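Local coordinates for xylulose kinase (Escherichia coli, PDB 2ITM), which catalyses the ATP-dependent phosphorylation of D-xylulose to D-xylulose 5-phosphate and works as a homodimer of the FGGY carbohydrate kinase family, at residues V14-L17 against V23-A26; W134-R137 against I142-Q145; V258-S263 against F277-P282; E325-L330 against A362-E367. One frame throughout, in Å; residues are numbered along the deposited sequence.

Contact 1 (V14-L17 against V23-A26); sequences VILL and VVAA
In the beta hairpin formed by strands 11-17 and 23-30, Leu16 faces two residues at once, Val24 and Ala25, the pattern of a classic beta bulge. Its backbone O takes both amides of the pair: Val24 N lies 2.7 Å from Leu16 O in a nearly straight bond (168° at the hydrogen), whereas Ala25 N stands 3.5 Å from Leu16 O and its bond is weak. In return Leu16 N donates to Ala25 O at 2.8 Å. Ile15 with Ala26 and Leu17 with Val23 are the non-hydrogen-bonded pairs on either side, and the register slips by one residue between Leu16 and Leu17. The bulge sits at the edge of the mixed sheet of the N-terminal domain, in which 23-30 is an outermost strand; the domain is of the actin-like ATPase fold. With CG roughly anti to the backbone N (chi1 -150°), Leu16 lies side by side with Val24, the two side chains pointing the same way and Leu16 CD1 3.7 Å from Val24 CG1; Ala25 CB lies 4.1 Å from Leu16 CB on the same face. On the other face, Leu17 CD2 meets Val23 CG2 at 3.7 Å and Ile15 CG2 rests on Ala26 CB. Helix 424-436 packs on Ile15 and Leu17, while Leu59 of helix 45-62 covers Val14 and Ala25.

Contact 2 (W134-R137 against I142-Q145); sequences WVQR and IFRQ
Phe143 lays its ring against the side chain of Gln136, and these two residues, with Val135, carry most of the buried surface where helix 128-138 meets the short helix 140-143, in the N-terminal domain and away from the sugar site. Only four residues separate the two segments, and the chain turns sharply enough to bring the CA atoms of Gln136 and Phe143 to 5.2 Å. Gln136 CB sits over one face of the ring, 3.8 Å from the Phe143 centroid and 19° off its normal, a CH-pi contact displaced toward the rim; its closest ring atom is Phe143 CD1, 3.6 Å from Gln136 CB. With CG anti to the backbone N (chi1 -172°) and the chain extended beyond it, the glutamine runs on across the ring: Gln136 CG lies 3.9 Å from Phe143 CD2, and the amide carbon Gln136 CD reaches Phe143 CE2 at 4.0 Å. The amide thus ends up stacked on the ring, their planes 21° apart. Val135 adds an apolar contact beside this stack. Its CG1 branch meets Ile142 CG2 at 3.9 Å and touches Phe143 CB more loosely, at 4.3 Å. Beyond the pair, Val135 also touches Arg91, and Gln136 touches Asp193. All the contacts between the two segments are van der Waals in kind: the glutamine serves here through its methylenes and the flat face of its amide, a way for a partly exposed polar residue to cover an aromatic ring.

Contact 3 (V258-S263 against F277-P282); sequences VYFAVS and FCHALP
The two segments run well apart, their nearest CA atoms, Val262 and His279, being 7.8 Å from each other, and no backbone pairing joins them: strand 285-291 lies between strands 257-262 and 275-278 in the sheet, and His279, just past the end of strand 275-278, points toward 258-263. Side chains alone bridge the gap. Phe260, with CG anti to the backbone N (chi1 -172°), reaches out from its strand and brings CZ over one face of the imidazole, 3.9 Å from His279 CE1. The two rings meet obliquely, with planes 57° apart and centroids separated by 5.4 Å. Val262 CG2 approaches the imidazole obliquely, 3.9 Å from His279 CD2. Ala235 and Val239 of helix 233-241, whose first residue is the probable proton acceptor Asp233, touch the histidine, and Ala238 of that helix touches Phe260. A leucine in place of His279 would probably leave Met243 O without the donor it now has and deprive Phe260 CZ of the flat surface it rests on. The imidazole is therefore shared between two kinds of chemistry: its carbon atoms pack against apolar side chains, while NE2, hydrogen-bonded to Met243 O, satisfies a buried polar atom and probably holds the ring's rotation.

Contact 4 (E325-L330 against A362-E367); sequences EPVWFL and ARAVLE
This is a strand-on-helix packing contact of the C-terminal domain, in which the start of strand 328-333 and the residues leading into it lie against helix 358-381. The small Ala364 stands where the backbones come closest, its CA 5.5 Å from that of Phe329. Its CB meets Val327 CB at 3.8 Å. Phe329, with CG anti to the backbone N (chi1 -179°), reaches past the alanine, placing CE2 3.9 Å from Val365 CG1, while Val365 CG2 lies over one ring face. A serine at Phe329 would probably open a gap beside Val365 and Phe349, whose ring also meets that of the phenylalanine. Water mediates the polar link: one molecule accepts from Phe329 N at 3.1 Å and lies 2.6 Å from Ala364 O, and a second sits 2.9 Å from Val327 O and 2.7 Å from Glu367 OE1. Glu367 OE2 also forms a salt bridge with Arg363 NH1 one turn earlier, at 2.8 Å though poorly angled, and a hydrogen bond with Tyr465 OH. Strand 345-353 pairs antiparallel with 328-333 and adds Phe349 to the same apolar layer, giving a two-stranded antiparallel sheet with a helix packed against it.

Overall arrangement
The four contacts lie apart, none touching another, and their chemistry follows their place. Contacts 1 and 2 belong to the N-terminal domain, contacts 3 and 4 to the C-terminal one. Contact 1 alone is built on direct backbone hydrogen bonds, at an edge of a sheet; the others rest mainly on side chains, with waters joining backbone atoms in contact 4. Contact 3 lies deepest, its centre about 10 Å from that of the chain, and its Phe260 side chain comes about 9 Å from the bound D-xylulose. Contacts 2 and 4, each about 28 Å out, are peripheral, yet contact 4 is buried whereas contact 2 is only partly so. Contacts 2 and 4 are farthest apart, about 49 Å between centres.

Contact 1 (V14-L17 against V23-A26)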
loop_
_atom_site.group_PDB
_atom_site.type_symbol
_atom_site.label_atom_id
_atom_site.label_comp_id
_atom_site.label_asym_id
_atom_site.label_seq_id
_atom_site.Cartn_x
_atom_site.Cartn_y
_atom_site.Cartn_z
ATOM N N VAL A 14 19.303 -16.889 -32.154
ATOM C CA VAL A 14 19.557 -16.949 -33.578
ATOM C C VAL A 14 18.382 -17.531 -34.337
ATOM O O VAL A 14 17.742 -18.467 -33.882
ATOM C CB VAL A 14 20.843 -17.729 -33.913
ATOM C CG1 VAL A 14 22.001 -17.260 -33.061
ATOM C CG2 VAL A 14 20.638 -19.217 -33.755
ATOM N N ILE A 15 18.102 -16.955 -35.497
ATOM C CA ILE A 15 17.037 -17.436 -36.359
ATOM C C ILE A 15 17.471 -17.686 -37.792
ATOM O O ILE A 15 18.434 -17.089 -38.283
ATOM C CB ILE A 15 15.838 -16.485 -36.342
ATOM C CG1 ILE A 15 16.133 -15.201 -37.101
ATOM C CG2 ILE A 15 15.361 -16.231 -34.919
ATOM C CD1 ILE A 15 14.909 -14.401 -37.399
ATOM N N LEU A 16 16.733 -18.556 -38.460
ATOM C CA LEU A 16 16.950 -18.870 -39.856
ATOM C C LEU A 16 15.734 -18.477 -40.660
ATOM O O LEU A 16 14.679 -19.075 -40.466
ATOM C CB LEU A 16 17.209 -20.349 -39.985
ATOM C CG LEU A 16 18.087 -20.906 -41.094
ATOM C CD1 LEU A 16 17.462 -22.100 -41.719
ATOM C CD2 LEU A 16 18.518 -19.914 -42.119
ATOM N N LEU A 17 15.886 -17.515 -41.560
ATOM C CA LEU A 17 14.798 -17.092 -42.424
ATOM C C LEU A 17 14.938 -17.739 -43.778
ATOM O O LEU A 17 16.029 -17.839 -44.311
ATOM C CB LEU A 17 14.818 -15.578 -42.620
ATOM C CG LEU A 17 14.203 -14.579 -41.650
ATOM C CD1 LEU A 17 13.929 -13.299 -42.373
ATOM C CD2 LEU A 17 12.941 -15.113 -41.019
ATOM N N VAL A 23 10.491 -17.509 -40.616
ATOM C CA VAL A 23 11.352 -18.156 -39.681
ATOM C C VAL A 23 11.211 -19.655 -39.909
ATOM O O VAL A 23 10.164 -20.198 -39.844
ATOM C CB VAL A 23 10.957 -17.792 -38.283
ATOM C CG1 VAL A 23 11.836 -18.431 -37.281
ATOM C CG2 VAL A 23 10.899 -16.330 -38.153
ATOM N N VAL A 24 12.318 -20.294 -40.183
ATOM C CA VAL A 24 12.407 -21.683 -40.486
ATOM C C VAL A 24 12.973 -22.460 -39.316
ATOM O O VAL A 24 12.724 -23.632 -39.170
ATOM C CB VAL A 24 13.273 -21.823 -41.732
ATOM C CG1 VAL A 24 13.909 -23.108 -41.818
ATOM C CG2 VAL A 24 12.474 -21.577 -42.945
ATOM N N ALA A 25 13.735 -21.773 -38.483
ATOM C CA ALA A 25 14.348 -22.350 -37.310
ATOM C C ALA A 25 14.864 -21.277 -36.369
ATOM O O ALA A 25 15.243 -20.224 -36.795
ATOM C CB ALA A 25 15.454 -23.314 -37.673
ATOM N N ALA A 26 14.871 -21.584 -35.087
ATOM C CA ALA A 26 15.347 -20.697 -34.045
ATOM C C ALA A 26 16.135 -21.444 -33.008
ATOM O O ALA A 26 15.984 -22.628 -32.842
ATOM C CB ALA A 26 14.241 -19.999 -33.402
#

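Contact 2 (W134-R137 against I142-Q145)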
loop_
_atom_site.group_PDB
_atom_site.type_symbol
_atom_site.label_atom_id
_atom_site.label_comp_id
_atom_site.label_asym_id
_atom_site.label_seq_id
_atom_site.Cartn_x
_atom_site.Cartn_y
_atom_site.Cartn_z
ATOM N N TRP A 134 34.232 7.319 -16.249
ATOM C CA TRP A 134 34.370 6.582 -15.002
ATOM C C TRP A 134 35.619 5.712 -14.976
ATOM O O TRP A 134 36.383 5.748 -14.026
ATOM C CB TRP A 134 33.134 5.732 -14.717
ATOM C CG TRP A 134 33.138 5.053 -13.387
ATOM C CD1 TRP A 134 32.528 5.483 -12.265
ATOM C CD2 TRP A 134 33.782 3.827 -13.042
ATOM N NE1 TRP A 134 32.742 4.606 -11.231
ATOM C CE2 TRP A 134 33.512 3.575 -11.690
ATOM C CE3 TRP A 134 34.559 2.909 -13.740
ATOM C CZ2 TRP A 134 33.987 2.453 -11.031
ATOM C CZ3 TRP A 134 35.022 1.800 -13.087
ATOM C CH2 TRP A 134 34.741 1.581 -11.746
ATOM N N VAL A 135 35.839 4.950 -16.033
ATOM C CA VAL A 135 37.052 4.162 -16.141
ATOM C C VAL A 135 38.309 5.029 -16.097
ATOM O O VAL A 135 39.240 4.738 -15.366
ATOM C CB VAL A 135 37.050 3.267 -17.390
ATOM C CG1 VAL A 135 38.438 2.683 -17.641
ATOM C CG2 VAL A 135 36.017 2.164 -17.254
ATOM N N GLN A 136 38.317 6.110 -16.855
ATOM C CA GLN A 136 39.414 7.050 -16.773
ATOM C C GLN A 136 39.694 7.486 -15.342
ATOM O O GLN A 136 40.837 7.588 -14.936
ATOM C CB GLN A 136 39.188 8.265 -17.658
ATOM C CG GLN A 136 40.412 9.154 -17.711
ATOM C CD GLN A 136 40.203 10.409 -18.504
ATOM O OE1 GLN A 136 41.153 10.978 -19.017
ATOM N NE2 GLN A 136 38.949 10.857 -18.593
ATOM N N ARG A 137 38.628 7.722 -14.585
ATOM C CA ARG A 137 38.719 8.336 -13.275
ATOM C C ARG A 137 39.011 7.307 -12.209
ATOM O O ARG A 137 39.667 7.592 -11.226
ATOM C CB ARG A 137 37.426 9.068 -12.947
ATOM C CG ARG A 137 37.293 10.398 -13.641
ATOM C CD ARG A 137 35.878 10.920 -13.749
ATOM N NE ARG A 137 35.345 11.309 -12.454
ATOM C CZ ARG A 137 35.661 12.430 -11.826
ATOM N NH1 ARG A 137 36.514 13.288 -12.366
ATOM N NH2 ARG A 137 35.123 12.688 -10.650
ATOM N N ILE A 142 43.742 0.929 -16.785
ATOM C CA ILE A 142 42.942 0.423 -17.893
ATOM C C ILE A 142 42.781 1.440 -19.010
ATOM O O ILE A 142 42.999 1.124 -20.160
ATOM C CB ILE A 142 41.563 -0.001 -17.411
ATOM C CG1 ILE A 142 41.650 -1.082 -16.339
ATOM C CG2 ILE A 142 40.701 -0.390 -18.562
ATOM C CD1 ILE A 142 42.201 -2.357 -16.803
ATOM N N PHE A 143 42.376 2.653 -18.665
ATOM C CA PHE A 143 42.134 3.685 -19.664
ATOM C C PHE A 143 43.331 3.892 -20.573
ATOM O O PHE A 143 43.193 4.014 -21.780
ATOM C CB PHE A 143 41.751 5.006 -19.007
ATOM C CG PHE A 143 41.209 6.019 -19.963
ATOM C CD1 PHE A 143 39.889 5.993 -20.341
ATOM C CD2 PHE A 143 42.024 6.991 -20.495
ATOM C CE1 PHE A 143 39.400 6.912 -21.223
ATOM C CE2 PHE A 143 41.539 7.917 -21.369
ATOM C CZ PHE A 143 40.223 7.871 -21.738
ATOM N N ARG A 144 44.507 3.935 -19.966
ATOM C CA ARG A 144 45.776 4.087 -20.660
ATOM C C ARG A 144 45.948 3.098 -21.812
ATOM O O ARG A 144 46.643 3.379 -22.766
ATOM C CB ARG A 144 46.916 3.897 -19.663
ATOM C CG ARG A 144 48.075 4.859 -19.801
ATOM C CD ARG A 144 49.208 4.621 -18.806
ATOM N NE ARG A 144 50.221 5.675 -18.869
ATOM C CZ ARG A 144 51.178 5.862 -17.964
ATOM N NH1 ARG A 144 51.276 5.065 -16.910
ATOM N NH2 ARG A 144 52.045 6.855 -18.114
ATOM N N GLN A 145 45.311 1.940 -21.707
ATOM C CA GLN A 145 45.511 0.850 -22.659
ATOM C C GLN A 145 44.426 0.749 -23.754
ATOM O O GLN A 145 44.473 -0.122 -24.600
ATOM C CB GLN A 145 45.594 -0.484 -21.924
ATOM C CG GLN A 145 46.721 -0.633 -20.950
ATOM C CD GLN A 145 46.594 -1.920 -20.158
ATOM O OE1 GLN A 145 46.254 -1.903 -18.984
ATOM N NE2 GLN A 145 46.847 -3.035 -20.811
#

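Contact 3 (V258-S263 against F277-P282)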
loop_
_atom_site.group_PDB
_atom_site.type_symbol
_atom_site.label_atom_id
_atom_site.label_comp_id
_atom_site.label_asym_id
_atom_site.label_seq_id
_atom_site.Cartn_x
_atom_site.Cartn_y
_atom_site.Cartn_z
ATOM N N VAL A 258 8.186 -0.627 -24.545
ATOM C CA VAL A 258 8.768 0.438 -25.345
ATOM C C VAL A 258 7.712 1.134 -26.181
ATOM O O VAL A 258 6.803 0.505 -26.684
ATOM C CB VAL A 258 9.826 -0.091 -26.347
ATOM C CG1 VAL A 258 10.740 1.015 -26.766
ATOM C CG2 VAL A 258 10.595 -1.229 -25.780
ATOM N N TYR A 259 7.863 2.432 -26.356
ATOM C CA TYR A 259 7.207 3.121 -27.453
ATOM C C TYR A 259 8.239 3.615 -28.441
ATOM O O TYR A 259 9.129 4.368 -28.090
ATOM C CB TYR A 259 6.352 4.277 -26.931
ATOM C CG TYR A 259 5.460 4.956 -27.952
ATOM C CD1 TYR A 259 4.537 4.245 -28.684
ATOM C CD2 TYR A 259 5.529 6.324 -28.158
ATOM C CE1 TYR A 259 3.730 4.866 -29.600
ATOM C CE2 TYR A 259 4.721 6.954 -29.074
ATOM C CZ TYR A 259 3.822 6.216 -29.792
ATOM O OH TYR A 259 3.015 6.831 -30.698
ATOM N N PHE A 260 8.109 3.170 -29.680
ATOM C CA PHE A 260 9.084 3.441 -30.720
ATOM C C PHE A 260 8.373 4.104 -31.888
ATOM O O PHE A 260 7.411 3.566 -32.410
ATOM C CB PHE A 260 9.723 2.125 -31.165
ATOM C CG PHE A 260 10.879 2.283 -32.092
ATOM C CD1 PHE A 260 12.154 1.983 -31.682
ATOM C CD2 PHE A 260 10.691 2.692 -33.383
ATOM C CE1 PHE A 260 13.218 2.116 -32.532
ATOM C CE2 PHE A 260 11.754 2.823 -34.244
ATOM C CZ PHE A 260 13.014 2.539 -33.814
ATOM N N ALA A 261 8.828 5.286 -32.254
ATOM C CA ALA A 261 8.222 6.021 -33.338
ATOM C C ALA A 261 9.266 6.601 -34.270
ATOM O O ALA A 261 10.157 7.316 -33.841
ATOM C CB ALA A 261 7.335 7.100 -32.808
ATOM N N VAL A 262 9.141 6.289 -35.547
ATOM C CA VAL A 262 9.980 6.871 -36.573
ATOM C C VAL A 262 9.593 8.309 -36.855
ATOM O O VAL A 262 8.439 8.606 -37.069
ATOM C CB VAL A 262 9.879 6.092 -37.873
ATOM C CG1 VAL A 262 10.687 6.750 -38.934
ATOM C CG2 VAL A 262 10.318 4.676 -37.676
ATOM N N SER A 263 10.579 9.190 -36.848
ATOM C CA SER A 263 10.338 10.623 -36.907
ATOM C C SER A 263 10.546 11.175 -38.304
ATOM O O SER A 263 11.124 10.523 -39.157
ATOM C CB SER A 263 11.217 11.376 -35.914
ATOM O OG SER A 263 12.585 11.212 -36.182
ATOM N N PHE A 277 17.477 8.907 -31.495
ATOM C CA PHE A 277 18.592 8.228 -32.123
ATOM C C PHE A 277 18.442 8.122 -33.623
ATOM O O PHE A 277 17.366 8.338 -34.167
ATOM C CB PHE A 277 18.751 6.827 -31.547
ATOM C CG PHE A 277 18.962 6.781 -30.081
ATOM C CD1 PHE A 277 18.135 6.036 -29.277
ATOM C CD2 PHE A 277 20.004 7.461 -29.502
ATOM C CE1 PHE A 277 18.329 5.985 -27.935
ATOM C CE2 PHE A 277 20.211 7.405 -28.156
ATOM C CZ PHE A 277 19.379 6.663 -27.370
ATOM N N CYS A 278 19.521 7.747 -34.291
ATOM C CA CYS A 278 19.432 7.269 -35.651
ATOM C C CYS A 278 18.669 5.950 -35.706
ATOM O O CYS A 278 18.725 5.165 -34.784
ATOM C CB CYS A 278 20.823 7.141 -36.282
ATOM S SG CYS A 278 21.798 8.646 -36.381
ATOM N N HIS A 279 17.942 5.736 -36.789
ATOM C CA HIS A 279 17.346 4.441 -37.090
ATOM C C HIS A 279 18.340 3.552 -37.839
ATOM O O HIS A 279 19.295 4.036 -38.404
ATOM C CB HIS A 279 16.062 4.633 -37.903
ATOM C CG HIS A 279 15.116 3.474 -37.859
ATOM N ND1 HIS A 279 15.400 2.300 -37.201
ATOM C CD2 HIS A 279 13.885 3.317 -38.385
ATOM C CE1 HIS A 279 14.386 1.469 -37.329
ATOM N NE2 HIS A 279 13.454 2.062 -38.047
ATOM N N ALA A 280 18.086 2.251 -37.842
ATOM C CA ALA A 280 18.973 1.292 -38.478
ATOM C C ALA A 280 18.816 1.247 -39.999
ATOM O O ALA A 280 19.260 0.322 -40.653
ATOM C CB ALA A 280 18.784 -0.086 -37.882
ATOM N N LEU A 281 18.133 2.255 -40.526
ATOM C CA LEU A 281 18.059 2.414 -41.965
ATOM C C LEU A 281 18.565 3.771 -42.402
ATOM O O LEU A 281 18.615 4.704 -41.623
ATOM C CB LEU A 281 16.631 2.185 -42.456
ATOM C CG LEU A 281 16.035 0.798 -42.262
ATOM C CD1 LEU A 281 14.541 0.843 -42.258
ATOM C CD2 LEU A 281 16.563 -0.189 -43.290
ATOM N N PRO A 282 18.930 3.864 -43.669
ATOM C CA PRO A 282 19.514 5.086 -44.201
ATOM C C PRO A 282 18.507 6.220 -44.202
ATOM O O PRO A 282 17.349 6.011 -44.498
ATOM C CB PRO A 282 19.894 4.685 -45.618
ATOM C CG PRO A 282 20.085 3.212 -45.536
ATOM C CD PRO A 282 19.038 2.754 -44.622
#

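Contact 4 (E325-L330 against A362-E367)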
loop_
_atom_site.group_PDB
_atom_site.type_symbol
_atom_site.label_atom_id
_atom_site.label_comp_id
_atom_site.label_asym_id
_atom_site.label_seq_id
_atom_site.Cartn_x
_atom_site.Cartn_y
_atom_site.Cartn_z
ATOM N N GLU A 325 -17.249 4.538 -5.974
ATOM C CA GLU A 325 -16.196 5.486 -6.253
ATOM C C GLU A 325 -14.937 4.805 -6.756
ATOM O O GLU A 325 -14.688 3.645 -6.475
ATOM C CB GLU A 325 -15.884 6.315 -5.019
ATOM C CG GLU A 325 -16.902 7.393 -4.731
ATOM C CD GLU A 325 -16.989 7.709 -3.259
ATOM O OE1 GLU A 325 -16.608 6.849 -2.450
ATOM O OE2 GLU A 325 -17.428 8.819 -2.914
ATOM N N PRO A 326 -14.154 5.547 -7.521
ATOM C CA PRO A 326 -12.946 5.001 -8.167
ATOM C C PRO A 326 -11.891 4.669 -7.130
ATOM O O PRO A 326 -11.695 5.431 -6.196
ATOM C CB PRO A 326 -12.485 6.153 -9.054
ATOM C CG PRO A 326 -13.680 6.980 -9.242
ATOM C CD PRO A 326 -14.441 6.913 -7.976
ATOM N N VAL A 327 -11.256 3.520 -7.298
ATOM C CA VAL A 327 -9.903 3.279 -6.835
ATOM C C VAL A 327 -8.939 3.800 -7.871
ATOM O O VAL A 327 -9.179 3.670 -9.054
ATOM C CB VAL A 327 -9.638 1.782 -6.697
ATOM C CG1 VAL A 327 -8.338 1.542 -6.027
ATOM C CG2 VAL A 327 -10.733 1.126 -5.944
ATOM N N TRP A 328 -7.840 4.381 -7.413
ATOM C CA TRP A 328 -6.802 4.845 -8.309
ATOM C C TRP A 328 -5.527 4.017 -8.174
ATOM O O TRP A 328 -4.934 3.945 -7.112
ATOM C CB TRP A 328 -6.530 6.333 -8.096
ATOM C CG TRP A 328 -7.745 7.170 -8.238
ATOM C CD1 TRP A 328 -8.629 7.482 -7.268
ATOM C CD2 TRP A 328 -8.222 7.794 -9.427
ATOM N NE1 TRP A 328 -9.634 8.263 -7.770
ATOM C CE2 TRP A 328 -9.402 8.471 -9.100
ATOM C CE3 TRP A 328 -7.765 7.857 -10.743
ATOM C CZ2 TRP A 328 -10.135 9.181 -10.037
ATOM C CZ3 TRP A 328 -8.487 8.565 -11.662
ATOM C CH2 TRP A 328 -9.657 9.218 -11.308
ATOM N N PHE A 329 -5.116 3.399 -9.269
ATOM C CA PHE A 329 -3.837 2.710 -9.326
ATOM C C PHE A 329 -2.791 3.572 -10.003
ATOM O O PHE A 329 -2.950 3.955 -11.145
ATOM C CB PHE A 329 -3.981 1.360 -10.036
ATOM C CG PHE A 329 -2.706 0.572 -10.126
ATOM C CD1 PHE A 329 -2.132 0.024 -9.005
ATOM C CD2 PHE A 329 -2.100 0.356 -11.340
ATOM C CE1 PHE A 329 -0.987 -0.706 -9.097
ATOM C CE2 PHE A 329 -0.951 -0.368 -11.431
ATOM C CZ PHE A 329 -0.393 -0.896 -10.305
ATOM N N LEU A 330 -1.723 3.883 -9.287
ATOM C CA LEU A 330 -0.654 4.670 -9.854
ATOM C C LEU A 330 0.633 3.871 -10.009
ATOM O O LEU A 330 1.332 3.610 -9.046
ATOM C CB LEU A 330 -0.444 5.957 -9.056
ATOM C CG LEU A 330 -1.687 6.749 -8.637
ATOM C CD1 LEU A 330 -1.434 7.585 -7.443
ATOM C CD2 LEU A 330 -2.236 7.577 -9.741
ATOM N N ALA A 362 -9.213 -4.763 -9.983
ATOM C CA ALA A 362 -8.771 -5.199 -11.287
ATOM C C ALA A 362 -9.067 -4.147 -12.336
ATOM O O ALA A 362 -8.254 -3.881 -13.194
ATOM C CB ALA A 362 -9.425 -6.505 -11.652
ATOM N N ARG A 363 -10.244 -3.559 -12.256
ATOM C CA ARG A 363 -10.540 -2.376 -13.029
ATOM C C ARG A 363 -9.552 -1.231 -12.845
ATOM O O ARG A 363 -9.160 -0.601 -13.807
ATOM C CB ARG A 363 -11.940 -1.890 -12.740
ATOM C CG ARG A 363 -12.853 -2.065 -13.891
ATOM C CD ARG A 363 -13.051 -0.856 -14.728
ATOM N NE ARG A 363 -14.410 -0.882 -15.238
ATOM C CZ ARG A 363 -14.878 -0.109 -16.197
ATOM N NH1 ARG A 363 -14.098 0.778 -16.783
ATOM N NH2 ARG A 363 -16.129 -0.223 -16.560
ATOM N N ALA A 364 -9.175 -0.971 -11.605
ATOM C CA ALA A 364 -8.244 0.101 -11.294
ATOM C C ALA A 364 -6.893 -0.069 -11.988
ATOM O O ALA A 364 -6.375 0.856 -12.580
ATOM C CB ALA A 364 -8.072 0.234 -9.823
ATOM N N VAL A 365 -6.350 -1.273 -11.927
ATOM C CA VAL A 365 -5.095 -1.579 -12.567
ATOM C C VAL A 365 -5.101 -1.329 -14.066
ATOM O O VAL A 365 -4.243 -0.637 -14.582
ATOM C CB VAL A 365 -4.622 -3.003 -12.240
ATOM C CG1 VAL A 365 -3.263 -3.243 -12.811
ATOM C CG2 VAL A 365 -4.595 -3.211 -10.757
ATOM N N LEU A 366 -6.088 -1.874 -14.757
ATOM C CA LEU A 366 -6.200 -1.690 -16.191
ATOM C C LEU A 366 -6.239 -0.219 -16.561
ATOM O O LEU A 366 -5.548 0.218 -17.457
ATOM C CB LEU A 366 -7.436 -2.405 -16.729
ATOM C CG LEU A 366 -7.485 -3.925 -16.589
ATOM C CD1 LEU A 366 -8.653 -4.509 -17.367
ATOM C CD2 LEU A 366 -6.188 -4.527 -17.031
ATOM N N GLU A 367 -7.057 0.533 -15.849
ATOM C CA GLU A 367 -7.273 1.919 -16.175
ATOM C C GLU A 367 -6.034 2.750 -15.878
ATOM O O GLU A 367 -5.675 3.621 -16.652
ATOM C CB GLU A 367 -8.499 2.463 -15.450
ATOM C CG GLU A 367 -9.802 1.857 -15.940
ATOM C CD GLU A 367 -11.038 2.421 -15.271
ATOM O OE1 GLU A 367 -11.008 2.691 -14.063
ATOM O OE2 GLU A 367 -12.045 2.571 -15.970
HETATM O O HOH W 1 -6.986 3.285 -11.749
HETATM O O HOH W 2 -9.661 3.745 -11.935
#